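Local coordinates for isochorismatase family protein (Enterococcus faecalis, PDB 2A67) that is of unknown function but is probably a hydrolase of the isochorismatase family, at residues D31-R36 and P133-T138; I47-H52 and W64-K69; C129-K134 and L162-L167. All coordinates share one frame; numbering follows the deposited sequence.

Interaction 1 of 3, residues D31-R36 and P133-T138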
loop_
_atom_site.group_PDB
_atom_site.type_symbol
_atom_site.label_atom_id
_atom_site.label_comp_id
_atom_site.label_asym_id
_atom_site.label_seq_id
_atom_site.Cartn_x
_atom_site.Cartn_y
_atom_site.Cartn_z
ATOM N N ASP D 31 5.728 19.515 15.291
ATOM C CA ASP D 31 4.999 20.717 15.663
ATOM C C ASP D 31 3.580 20.675 15.079
ATOM O O ASP D 31 2.615 20.972 15.786
ATOM C CB ASP D 31 5.715 21.959 15.141
ATOM C CG ASP D 31 6.961 22.275 15.920
ATOM O OD1 ASP D 31 6.995 21.924 17.137
ATOM O OD2 ASP D 31 7.886 22.901 15.322
ATOM N N LYS D 32 3.473 20.274 13.811
ATOM C CA LYS D 32 2.168 20.171 13.138
ATOM C C LYS D 32 1.329 19.044 13.793
ATOM O O LYS D 32 0.151 19.195 14.059
ATOM C CB LYS D 32 2.396 19.987 11.621
ATOM C CG LYS D 32 1.163 20.074 10.775
ATOM C CD LYS D 32 0.978 21.475 10.127
ATOM C CE LYS D 32 1.443 21.483 8.616
ATOM N NZ LYS D 32 0.320 21.399 7.557
ATOM N N VAL D 33 1.961 17.923 14.107
ATOM C CA VAL D 33 1.276 16.822 14.816
ATOM C C VAL D 33 0.797 17.230 16.215
ATOM O O VAL D 33 -0.346 16.938 16.590
ATOM C CB VAL D 33 2.175 15.555 14.895
ATOM C CG1 VAL D 33 1.645 14.560 15.974
ATOM C CG2 VAL D 33 2.257 14.910 13.496
ATOM N N ASN D 34 1.660 17.882 17.000
ATOM C CA ASN D 34 1.196 18.437 18.276
ATOM C C ASN D 34 -0.045 19.387 18.146
ATOM O O ASN D 34 -0.919 19.376 19.015
ATOM C CB ASN D 34 2.318 19.168 18.961
ATOM C CG ASN D 34 3.216 18.238 19.780
ATOM O OD1 ASN D 34 4.292 18.645 20.181
ATOM N ND2 ASN D 34 2.758 17.019 20.054
ATOM N N GLN D 35 -0.110 20.183 17.080
ATOM C CA GLN D 35 -1.300 21.048 16.823
ATOM C C GLN D 35 -2.565 20.212 16.616
ATOM O O GLN D 35 -3.643 20.545 17.144
ATOM C CB GLN D 35 -1.095 21.963 15.615
ATOM C CG GLN D 35 -0.097 23.088 15.817
ATOM C CD GLN D 35 -0.193 24.161 14.737
ATOM O OE1 GLN D 35 -0.235 25.387 15.054
ATOM N NE2 GLN D 35 -0.295 23.735 13.456
ATOM N N ARG D 36 -2.434 19.104 15.883
ATOM C CA ARG D 36 -3.574 18.203 15.682
ATOM C C ARG D 36 -3.967 17.531 16.967
ATOM O O ARG D 36 -5.137 17.403 17.264
ATOM C CB ARG D 36 -3.274 17.153 14.598
ATOM C CG ARG D 36 -2.820 17.740 13.278
ATOM C CD ARG D 36 -3.920 18.748 12.788
ATOM N NE ARG D 36 -5.196 18.050 12.585
ATOM C CZ ARG D 36 -6.386 18.636 12.633
ATOM N NH1 ARG D 36 -6.476 19.926 12.935
ATOM N NH2 ARG D 36 -7.477 17.938 12.395
ATOM N N PRO D 133 -1.639 17.977 5.668
ATOM C CA PRO D 133 -0.418 18.148 4.897
ATOM C C PRO D 133 0.833 18.268 5.779
ATOM O O PRO D 133 0.752 18.794 6.886
ATOM C CB PRO D 133 -0.693 19.489 4.162
ATOM C CG PRO D 133 -2.171 19.439 3.938
ATOM C CD PRO D 133 -2.674 18.959 5.271
ATOM N N LYS D 134 1.975 17.807 5.276
ATOM C CA LYS D 134 3.265 17.884 5.980
ATOM C C LYS D 134 3.333 17.193 7.330
ATOM O O LYS D 134 3.885 17.729 8.307
ATOM C CB LYS D 134 3.754 19.330 6.060
ATOM C CG LYS D 134 3.806 19.980 4.683
ATOM C CD LYS D 134 4.195 21.464 4.763
ATOM C CE LYS D 134 5.032 21.825 3.536
ATOM N NZ LYS D 134 6.003 22.947 3.869
ATOM N N THR D 135 2.740 15.996 7.419
ATOM C CA THR D 135 2.787 15.300 8.697
ATOM C C THR D 135 3.394 13.886 8.489
ATOM O O THR D 135 3.184 12.990 9.280
ATOM C CB THR D 135 1.394 15.251 9.417
ATOM O OG1 THR D 135 0.448 14.648 8.528
ATOM C CG2 THR D 135 0.931 16.680 9.924
ATOM N N THR D 136 4.100 13.687 7.382
ATOM C CA THR D 136 4.912 12.446 7.236
ATOM C C THR D 136 6.355 12.814 6.931
ATOM O O THR D 136 6.648 13.918 6.467
ATOM C CB THR D 136 4.395 11.441 6.152
ATOM O OG1 THR D 136 4.840 11.850 4.858
ATOM C CG2 THR D 136 2.898 11.332 6.141
ATOM N N SER D 137 7.269 11.881 7.199
ATOM C CA SER D 137 8.661 12.135 6.854
ATOM C C SER D 137 9.313 10.779 6.615
ATOM O O SER D 137 8.733 9.735 6.947
ATOM C CB SER D 137 9.356 12.911 7.973
ATOM O OG SER D 137 10.751 13.042 7.735
ATOM N N THR D 138 10.499 10.832 6.016
ATOM C CA THR D 138 11.297 9.657 5.646
ATOM C C THR D 138 12.754 10.114 5.431
ATOM O O THR D 138 13.106 11.255 5.757
ATOM C CB THR D 138 10.697 8.901 4.423
ATOM O OG1 THR D 138 11.239 7.586 4.368
ATOM C CG2 THR D 138 10.838 9.630 3.061
#
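V33 and T135 bring the two backbones closest, their CA atoms 6.5 Å apart, where one turn of helix 26-42 faces the short loop that breaks strand 128-137. Within 31-36 the backbone bonds Q35 N to D31 O and R36 N to K32 O are those of a regular helix, whereas K134, in the left-handed region, turns the chain between P133 and T135. K32 does most of the work. Its CG stands anti to the backbone N (chi1 -171°), and the chain then bends at each of the next three torsions, so that it curls over the loop and delivers NZ to the backbone O of P133 at 2.7 Å. The ammonium sits above the carbonyl plane, 46° out of it, with a C=O...N angle of 130°. This helix packs on one face of the parallel sheet of an alpha/beta isochorismatase-like fold, and the lysine ties it to a carbonyl at the interruption in the strand. Lower on the same side chain, K32 CG rests on the methyl CG2 of T135 at 3.5 Å, the two side chains crossing at about a right angle. That methyl is turned to the helix, while T135 OG1 is hydrogen-bonded to T132 O. Beside it, V33 CG2 lies 4.2 Å from T135 CB, and both residues also reach A107 of strand 103-109. K32 CE passes K134 CB at 4.1 Å. From there the tail of K134 leads away, and K134 NZ ends 6.9 Å from K32 NZ.

Interaction 2 of 3, residues I47-H52 and W64-K69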
loop_
_atom_site.group_PDB
_atom_site.type_symbol
_atom_site.label_atom_id
_atom_site.label_comp_id
_atom_site.label_asym_id
_atom_site.label_seq_id
_atom_site.Cartn_x
_atom_site.Cartn_y
_atom_site.Cartn_z
ATOM N N ILE D 47 -6.859 9.571 20.325
ATOM C CA ILE D 47 -5.557 9.751 19.731
ATOM C C ILE D 47 -4.827 8.403 19.982
ATOM O O ILE D 47 -4.809 7.905 21.114
ATOM C CB ILE D 47 -4.714 10.876 20.378
ATOM C CG1 ILE D 47 -5.472 12.247 20.304
ATOM C CG2 ILE D 47 -3.232 10.816 19.773
ATOM C CD1 ILE D 47 -4.924 13.312 21.233
ATOM N N ILE D 48 -4.326 7.810 18.913
ATOM C CA ILE D 48 -3.752 6.439 18.945
ATOM C C ILE D 48 -2.338 6.508 18.413
ATOM O O ILE D 48 -2.118 6.851 17.240
ATOM C CB ILE D 48 -4.553 5.467 18.100
ATOM C CG1 ILE D 48 -6.033 5.477 18.505
ATOM C CG2 ILE D 48 -3.972 3.991 18.208
ATOM C CD1 ILE D 48 -7.012 4.946 17.428
ATOM N N PHE D 49 -1.359 6.177 19.266
ATOM C CA PHE D 49 0.022 6.117 18.842
ATOM C C PHE D 49 0.362 4.673 18.483
ATOM O O PHE D 49 0.064 3.742 19.253
ATOM C CB PHE D 49 0.953 6.544 19.976
ATOM C CG PHE D 49 0.914 8.002 20.283
ATOM C CD1 PHE D 49 0.072 8.490 21.288
ATOM C CD2 PHE D 49 1.710 8.891 19.584
ATOM C CE1 PHE D 49 0.044 9.811 21.586
ATOM C CE2 PHE D 49 1.674 10.252 19.896
ATOM C CZ PHE D 49 0.841 10.694 20.891
ATOM N N VAL D 50 0.982 4.480 17.328
ATOM C CA VAL D 50 1.484 3.138 16.937
ATOM C C VAL D 50 3.009 3.129 17.132
ATOM O O VAL D 50 3.706 4.054 16.725
ATOM C CB VAL D 50 1.067 2.757 15.484
ATOM C CG1 VAL D 50 1.641 1.381 15.113
ATOM C CG2 VAL D 50 -0.527 2.756 15.378
ATOM N N GLN D 51 3.497 2.116 17.833
ATOM C CA GLN D 51 4.927 1.947 18.050
ATOM C C GLN D 51 5.362 0.584 17.536
ATOM O O GLN D 51 4.757 -0.458 17.849
ATOM C CB GLN D 51 5.256 2.085 19.534
ATOM C CG GLN D 51 5.061 3.509 20.054
ATOM C CD GLN D 51 5.175 3.597 21.542
ATOM O OE1 GLN D 51 4.181 3.479 22.253
ATOM N NE2 GLN D 51 6.401 3.770 22.045
ATOM N N HIS D 52 6.402 0.634 16.708
ATOM C CA HIS D 52 6.996 -0.542 16.085
ATOM C C HIS D 52 8.002 -1.137 17.090
ATOM O O HIS D 52 8.560 -0.440 17.929
ATOM C CB HIS D 52 7.677 -0.129 14.770
ATOM C CG HIS D 52 8.013 -1.283 13.883
ATOM N ND1 HIS D 52 9.282 -1.819 13.821
ATOM C CD2 HIS D 52 7.247 -2.035 13.055
ATOM C CE1 HIS D 52 9.297 -2.824 12.964
ATOM N NE2 HIS D 52 8.080 -2.984 12.490
ATOM N N TRP D 64 12.799 2.780 21.425
ATOM C CA TRP D 64 11.398 2.492 21.092
ATOM C C TRP D 64 10.407 3.581 21.582
ATOM O O TRP D 64 9.253 3.665 21.079
ATOM C CB TRP D 64 11.040 1.134 21.697
ATOM C CG TRP D 64 9.616 0.770 21.879
ATOM C CD1 TRP D 64 8.870 -0.037 21.059
ATOM C CD2 TRP D 64 8.748 1.164 22.944
ATOM N NE1 TRP D 64 7.603 -0.155 21.538
ATOM C CE2 TRP D 64 7.494 0.575 22.695
ATOM C CE3 TRP D 64 8.894 1.993 24.062
ATOM C CZ2 TRP D 64 6.390 0.752 23.554
ATOM C CZ3 TRP D 64 7.821 2.159 24.908
ATOM C CH2 TRP D 64 6.583 1.543 24.650
ATOM N N GLN D 65 10.815 4.403 22.545
ATOM C CA GLN D 65 9.881 5.383 23.096
ATOM C C GLN D 65 9.619 6.450 22.039
ATOM O O GLN D 65 10.446 6.640 21.129
ATOM C CB GLN D 65 10.423 6.038 24.372
ATOM C CG GLN D 65 10.713 5.118 25.603
ATOM C CD GLN D 65 11.193 5.948 26.763
ATOM O OE1 GLN D 65 12.356 6.339 26.771
ATOM N NE2 GLN D 65 10.307 6.251 27.750
ATOM N N LEU D 66 8.482 7.153 22.207
ATOM C CA LEU D 66 8.045 8.264 21.373
ATOM C C LEU D 66 8.934 9.464 21.597
ATOM O O LEU D 66 9.442 9.691 22.706
ATOM C CB LEU D 66 6.569 8.643 21.688
ATOM C CG LEU D 66 5.480 7.565 21.548
ATOM C CD1 LEU D 66 4.112 7.975 22.091
ATOM C CD2 LEU D 66 5.361 7.083 20.131
ATOM N N PHE D 67 9.173 10.210 20.529
ATOM C CA PHE D 67 9.922 11.450 20.640
ATOM C C PHE D 67 9.361 12.241 21.793
ATOM O O PHE D 67 8.138 12.393 21.894
ATOM C CB PHE D 67 9.724 12.283 19.378
ATOM C CG PHE D 67 10.357 11.681 18.171
ATOM C CD1 PHE D 67 11.747 11.627 18.054
ATOM C CD2 PHE D 67 9.577 11.172 17.152
ATOM C CE1 PHE D 67 12.342 11.076 16.930
ATOM C CE2 PHE D 67 10.167 10.623 16.019
ATOM C CZ PHE D 67 11.558 10.561 15.920
ATOM N N GLU D 68 10.243 12.778 22.628
ATOM C CA GLU D 68 9.844 13.549 23.807
ATOM C C GLU D 68 8.972 14.752 23.502
ATOM O O GLU D 68 8.152 15.129 24.325
ATOM C CB GLU D 68 11.080 14.075 24.536
ATOM C CG GLU D 68 11.933 12.986 25.090
ATOM C CD GLU D 68 11.715 12.799 26.564
ATOM O OE1 GLU D 68 10.548 12.634 27.006
ATOM O OE2 GLU D 68 12.735 12.829 27.280
ATOM N N LYS D 69 9.176 15.374 22.349
ATOM C CA LYS D 69 8.428 16.602 21.994
ATOM C C LYS D 69 6.920 16.388 21.778
ATOM O O LYS D 69 6.136 17.372 21.817
ATOM C CB LYS D 69 9.031 17.256 20.744
ATOM C CG LYS D 69 8.768 18.778 20.593
ATOM C CD LYS D 69 8.659 19.039 19.083
ATOM C CE LYS D 69 9.175 20.415 18.613
ATOM N NZ LYS D 69 9.418 20.368 17.121
HETATM O O HOH W 1 5.602 -1.731 20.351
#
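Q51 and W64 are the nearest pair along the backbones, 7.2 Å between CA atoms, where strand 47-52 meets an irregular segment of the loop that follows it. The amide of Q51 is the centre of the contact. With CG anti to the carbonyl carbon (chi1 -69°) and the chain extended beyond it, NE2 comes over one face of the W64 indole, 3.2 Å above its plane and offset toward the rim. Amide and indole planes are 32° apart, so the amide leans on the ring instead of lying flat against it. From there NE2 donates to W64 O at 3.0 Å, with an N-H...O angle of 150°; the acceptor lies nearly in the amide plane, while the nitrogen is tilted from the carbonyl plane. One residue therefore holds Q51 twice, by its backbone carbonyl and by its ring. On the indole edge, a water lying in the ring plane accepts from W64 NE1 at 2.8 Å and donates to Q51 O at 2.9 Å, a second polar link, which favours this rotation of the ring. H52 contributes its backbone, O lying 3.2 Å from W64 CD1. L66 splits its methyls between two partners: CD2 packs on Q51 CG at 3.6 Å, and CD1 makes a CH-pi contact over the face of the F49 ring, 3.8 Å from its centroid. Q13 accepts from H52 N and donates to W64 O, bridging the two segments as well. F59 meets the indole edge-to-face. The contact lays the loop back against strand 47-52, which runs between strands 5-10 and 77-81 in the parallel sheet of the isochorismatase-like alpha/beta fold; I47 packs on helix 26-42, and F67 of the loop reaches L26 of that helix.

Interaction 3 of 3, residues C129-K134 and L162-L167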
loop_
_atom_site.group_PDB
_atom_site.type_symbol
_atom_site.label_atom_id
_atom_site.label_comp_id
_atom_site.label_asym_id
_atom_site.label_seq_id
_atom_site.Cartn_x
_atom_site.Cartn_y
_atom_site.Cartn_z
ATOM N N CYS D 129 -10.231 7.859 5.285
ATOM C CA CYS D 129 -8.903 8.332 5.701
ATOM C C CYS D 129 -8.729 9.796 5.355
ATOM O O CYS D 129 -9.236 10.252 4.304
ATOM C CB CYS D 129 -7.798 7.489 5.060
ATOM S SG CYS D 129 -7.975 5.770 5.611
ATOM N N LEU D 130 -8.040 10.498 6.265
ATOM C CA LEU D 130 -7.736 11.939 6.178
ATOM C C LEU D 130 -6.260 12.147 6.495
ATOM O O LEU D 130 -5.675 11.341 7.163
ATOM C CB LEU D 130 -8.538 12.713 7.227
ATOM C CG LEU D 130 -10.073 12.512 7.171
ATOM C CD1 LEU D 130 -10.662 13.170 8.398
ATOM C CD2 LEU D 130 -10.707 13.010 5.872
HETATM N N MSE D 131 -5.683 13.243 6.035
HETATM C CA MSE D 131 -4.330 13.592 6.393
HETATM C C MSE D 131 -4.113 15.110 6.438
HETATM O O MSE D 131 -4.541 15.827 5.547
HETATM C CB MSE D 131 -3.379 13.020 5.361
HETATM C CG MSE D 131 -1.931 13.273 5.704
HETATM SE SE MSE D 131 -0.730 12.136 4.606
HETATM C CE MSE D 131 -0.514 10.602 5.810
ATOM N N THR D 132 -3.408 15.590 7.448
ATOM C CA THR D 132 -2.963 16.987 7.466
ATOM C C THR D 132 -1.700 17.031 6.608
ATOM O O THR D 132 -0.776 16.222 6.808
ATOM C CB THR D 132 -2.716 17.460 8.934
ATOM O OG1 THR D 132 -3.972 17.526 9.608
ATOM C CG2 THR D 132 -2.025 18.826 9.020
ATOM N N PRO D 133 -1.639 17.977 5.668
ATOM C CA PRO D 133 -0.418 18.148 4.897
ATOM C C PRO D 133 0.833 18.268 5.779
ATOM O O PRO D 133 0.752 18.794 6.886
ATOM C CB PRO D 133 -0.693 19.489 4.162
ATOM C CG PRO D 133 -2.171 19.439 3.938
ATOM C CD PRO D 133 -2.674 18.959 5.271
ATOM N N LYS D 134 1.975 17.807 5.276
ATOM C CA LYS D 134 3.265 17.884 5.980
ATOM C C LYS D 134 3.333 17.193 7.330
ATOM O O LYS D 134 3.885 17.729 8.307
ATOM C CB LYS D 134 3.754 19.330 6.060
ATOM C CG LYS D 134 3.806 19.980 4.683
ATOM C CD LYS D 134 4.195 21.464 4.763
ATOM C CE LYS D 134 5.032 21.825 3.536
ATOM N NZ LYS D 134 6.003 22.947 3.869
ATOM N N LEU D 162 -7.281 8.849 0.518
ATOM C CA LEU D 162 -7.543 9.783 1.636
ATOM C C LEU D 162 -7.806 11.194 1.085
ATOM O O LEU D 162 -7.617 11.460 -0.095
ATOM C CB LEU D 162 -6.398 9.765 2.693
ATOM C CG LEU D 162 -4.938 10.087 2.255
ATOM C CD1 LEU D 162 -4.796 11.595 1.899
ATOM C CD2 LEU D 162 -3.989 9.744 3.404
ATOM N N THR D 163 -8.296 12.073 1.946
ATOM C CA THR D 163 -8.438 13.470 1.604
ATOM C C THR D 163 -7.434 14.237 2.417
ATOM O O THR D 163 -7.419 14.087 3.638
ATOM C CB THR D 163 -9.868 13.982 2.033
ATOM O OG1 THR D 163 -10.887 13.156 1.452
ATOM C CG2 THR D 163 -10.089 15.470 1.586
ATOM N N PHE D 164 -6.680 15.143 1.777
ATOM C CA PHE D 164 -5.851 16.076 2.520
ATOM C C PHE D 164 -6.700 17.166 3.090
ATOM O O PHE D 164 -7.534 17.708 2.393
ATOM C CB PHE D 164 -4.752 16.663 1.651
ATOM C CG PHE D 164 -3.543 15.725 1.566
ATOM C CD1 PHE D 164 -2.550 15.786 2.520
ATOM C CD2 PHE D 164 -3.477 14.776 0.553
ATOM C CE1 PHE D 164 -1.446 14.846 2.492
ATOM C CE2 PHE D 164 -2.375 13.868 0.474
ATOM C CZ PHE D 164 -1.373 13.942 1.439
ATOM N N LEU D 165 -6.486 17.448 4.373
ATOM C CA LEU D 165 -7.235 18.451 5.072
ATOM C C LEU D 165 -6.766 19.863 4.731
ATOM O O LEU D 165 -5.601 20.078 4.369
ATOM C CB LEU D 165 -7.100 18.174 6.575
ATOM C CG LEU D 165 -7.788 16.857 6.990
ATOM C CD1 LEU D 165 -7.578 16.626 8.478
ATOM C CD2 LEU D 165 -9.281 16.816 6.652
ATOM N N SER D 166 -7.723 20.807 4.795
ATOM C CA SER D 166 -7.430 22.256 4.855
ATOM C C SER D 166 -7.085 22.671 6.300
ATOM O O SER D 166 -7.534 22.034 7.303
ATOM C CB SER D 166 -8.673 23.093 4.349
ATOM O OG SER D 166 -9.390 22.487 3.229
ATOM N N LEU D 167 -6.335 23.768 6.427
ATOM C CA LEU D 167 -6.008 24.322 7.769
ATOM C C LEU D 167 -7.178 25.176 8.287
ATOM O O LEU D 167 -7.796 25.910 7.470
ATOM C CB LEU D 167 -4.693 25.140 7.762
ATOM O OXT LEU D 167 -7.495 25.133 9.484
HETATM O O HOH W 2 -11.324 10.898 2.817
#
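M131 O accepts from L165 N at 2.8 Å, the straightest of three backbone bonds across this contact, with an N-H...O angle of 171°. The ladder continues with M131 N to T163 O and T163 N to C129 O, both 3.1 Å, which makes the two strands parallel neighbours with L130 opposite T163 and M131 opposite F164. C129 O also accepts from a water at 2.6 Å, and this water is bound to T163 OG1 in turn. Around the bridges, CA-H groups of L162, L130 and F164 approach the same carbonyls.

M131, a selenomethionine, and F164 lie side by side on one face of the sheet. CG of M131 is anti to the backbone N (chi1 -177°), and the chain brings SE to 3.5 Å from F164 CE1, a Met-aromatic contact in which the selenium approaches the ring obliquely, 54° off its normal. P133 slides past the ring the opposite way, CG 3.9 Å from F164 CD1, the atom next to CE1, while P133 CD sits close to L165 O. L162 CD2 packs on M131 CB. On the opposite face, L130 and T163 point the same way, and the L130 CD2 methyl meets L165 CD2 at 4.1 Å.

The strands belong to a right-handed beta-alpha-beta crossover through helix 146-157, whose W157 packs on M131 and L162. Helix 111-125 also lies against the face bearing M131 and F164, with I119 touching M131 and L162. Strand 103-109 flanks strand 128-137 on its other edge, and T132 OG1 bonds to E105, while helix 26-42 reaches T132 and L165.

Overall arrangement
Interactions 1 and 3 share P133 and K134, where strand 128-137 breaks: interaction 3 pairs the part before the break with strand 163-164, and interaction 1 places helix 26-42 on the loop itself. Their centres are 10 Å apart, and R36 of the helix packs against T132 and L165. Interaction 2 lies toward the opposite edge of the same sheet from strand 163-164, its centre 13 Å from that of interaction 1 and 20 Å from that of interaction 3, with nearest atoms of the latter pair about 11 Å apart. A salt bridge from D31 OD1 to K69 NZ, 2.9 Å, joins interactions 1 and 2, so helix 26-42 connects all three regions.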